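Local structure of hyaluronidase (Streptomyces koganeiensis, 4UFQ) at residues B[145-150]-B[156-161]. The protein probably degrades hyaluronan, as a bacterial hyaluronidase of elongated, all-beta build that assembles as three intertwined chains. Residues are numbered along the deposited sequence; the frame is centred on the assembly and turned at random.
Sequences VGIDRA and QVHIVQ
Val145 and Ile159 form a parallel beta bridge, Val145 N donating to His158 O at 2.8 Å and Val160 N to Val145 O at 3.0 Å, so that both neighbours of Ile159 in strand 157-160 grip one residue. In the other pairing, antiparallel to strand 132-137, Gly146, at a phi of 76°, and Ile147 both face Asp133 in a G1 beta bulge, and there the chain turns away from strand 157-160. Strand 157-160 also pairs in parallel with a strand of the second subunit, so the sheet runs on across the interface, consistent with the trimeric, beta-rich phage-fibre hyaluronidase (HylP) fold. Val145 and Ile159 send their side chains to the same face of the sheet, where Val145 CB meets Ile159 CG1 at 4.2 Å and Ile143 and Val157 of the third subunit pack. Ile147, the second residue of the bulge, brings its CG2 methyl over one face of the His158 imidazole, a CH-pi contact 3.7 Å from CG2 to the ring centroid and 10° off the ring normal. The ring reaches this place with CG anti to the backbone N (chi1 180°). Hydrogen bonds at both nitrogens fix its rotation: ND1 accepts from the backbone N of Arg154, which fits a neutral ring with its proton on NE2, bonded to Glu172 OE2 of the second subunit. The same methyl of Ile147 lies 4.1 Å from Val160 CG2, bridging ring and valine. Val160 in turn rests against the bulge, its CB 3.5 Å from Gly146 O, a carbonyl oxygen that also accepts a hydrogen bond from Arg162 NE.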
# COMPACT_ATOMS: atom_id res chain seq x y z
N VAL B 145 -1.53 -8.21 12.45
CA VAL B 145 -0.75 -7.07 12.93
C VAL B 145 0.23 -7.61 13.98
O VAL B 145 -0.17 -7.88 15.12
CB VAL B 145 -1.62 -5.93 13.51
CG1 VAL B 145 -0.75 -4.77 13.96
CG2 VAL B 145 -2.68 -5.44 12.51
N GLY B 146 1.49 -7.78 13.63
CA GLY B 146 2.46 -8.35 14.55
C GLY B 146 2.36 -9.85 14.74
O GLY B 146 2.93 -10.39 15.70
N ILE B 147 1.66 -10.54 13.86
CA ILE B 147 1.59 -12.00 13.93
C ILE B 147 2.91 -12.58 13.43
O ILE B 147 3.72 -11.89 12.78
CB ILE B 147 0.38 -12.58 13.13
CG1 ILE B 147 0.51 -12.23 11.63
CG2 ILE B 147 -0.93 -12.07 13.71
CD1 ILE B 147 -0.53 -12.93 10.77
N ASP B 148 3.14 -13.85 13.73
CA ASP B 148 4.32 -14.53 13.23
C ASP B 148 4.28 -14.52 11.70
O ASP B 148 3.20 -14.68 11.10
CB ASP B 148 4.36 -15.97 13.74
CG ASP B 148 4.58 -16.07 15.25
OD1 ASP B 148 5.05 -15.09 15.87
OD2 ASP B 148 4.29 -17.14 15.81
N ARG B 149 5.43 -14.32 11.07
CA ARG B 149 5.46 -14.16 9.62
C ARG B 149 4.87 -15.39 8.94
O ARG B 149 5.21 -16.53 9.26
CB ARG B 149 6.89 -13.92 9.11
CG ARG B 149 6.93 -13.57 7.62
CD ARG B 149 8.28 -13.05 7.20
NE ARG B 149 8.65 -11.83 7.92
CZ ARG B 149 9.73 -11.11 7.65
NH1 ARG B 149 10.53 -11.49 6.66
NH2 ARG B 149 10.00 -10.02 8.35
N ALA B 150 3.95 -15.12 8.01
CA ALA B 150 3.30 -16.12 7.16
C ALA B 150 2.24 -16.95 7.89
O ALA B 150 1.63 -17.84 7.30
CB ALA B 150 4.32 -17.03 6.44
N GLN B 156 -10.83 -12.02 11.96
CA GLN B 156 -10.83 -11.10 10.83
C GLN B 156 -9.67 -10.10 10.93
O GLN B 156 -9.06 -9.77 9.90
CB GLN B 156 -12.17 -10.39 10.70
CG GLN B 156 -12.37 -9.81 9.29
CD GLN B 156 -12.70 -10.83 8.24
OE1 GLN B 156 -13.20 -11.92 8.51
NE2 GLN B 156 -12.42 -10.47 6.99
N VAL B 157 -9.40 -9.62 12.15
CA VAL B 157 -8.21 -8.83 12.47
C VAL B 157 -7.58 -9.45 13.71
O VAL B 157 -8.27 -9.68 14.70
CB VAL B 157 -8.56 -7.36 12.74
CG1 VAL B 157 -7.32 -6.57 13.14
CG2 VAL B 157 -9.20 -6.76 11.49
N HIS B 158 -6.28 -9.73 13.65
CA HIS B 158 -5.53 -10.42 14.70
C HIS B 158 -4.33 -9.54 15.04
O HIS B 158 -3.46 -9.33 14.19
CB HIS B 158 -5.08 -11.79 14.17
CG HIS B 158 -4.28 -12.64 15.11
ND1 HIS B 158 -4.07 -13.98 14.87
CD2 HIS B 158 -3.62 -12.36 16.27
CE1 HIS B 158 -3.32 -14.50 15.83
NE2 HIS B 158 -3.04 -13.54 16.70
N ILE B 159 -4.30 -9.00 16.27
CA ILE B 159 -3.23 -8.12 16.75
C ILE B 159 -2.46 -8.78 17.86
O ILE B 159 -3.07 -9.33 18.78
CB ILE B 159 -3.80 -6.77 17.31
CG1 ILE B 159 -4.75 -6.12 16.30
CG2 ILE B 159 -2.66 -5.84 17.71
CD1 ILE B 159 -5.55 -4.94 16.85
N VAL B 160 -1.13 -8.70 17.80
CA VAL B 160 -0.26 -9.19 18.86
C VAL B 160 0.54 -8.03 19.45
O VAL B 160 1.24 -7.32 18.72
CB VAL B 160 0.71 -10.26 18.34
CG1 VAL B 160 1.58 -10.82 19.46
CG2 VAL B 160 -0.06 -11.38 17.64
N GLN B 161 0.46 -7.86 20.77
CA GLN B 161 1.27 -6.89 21.51
C GLN B 161 2.72 -7.34 21.46
O GLN B 161 3.05 -8.41 21.96
CB GLN B 161 0.75 -6.82 22.95
CG GLN B 161 1.33 -5.72 23.85
CD GLN B 161 0.59 -5.64 25.19
OE1 GLN B 161 -0.54 -6.10 25.31
NE2 GLN B 161 1.22 -5.04 26.19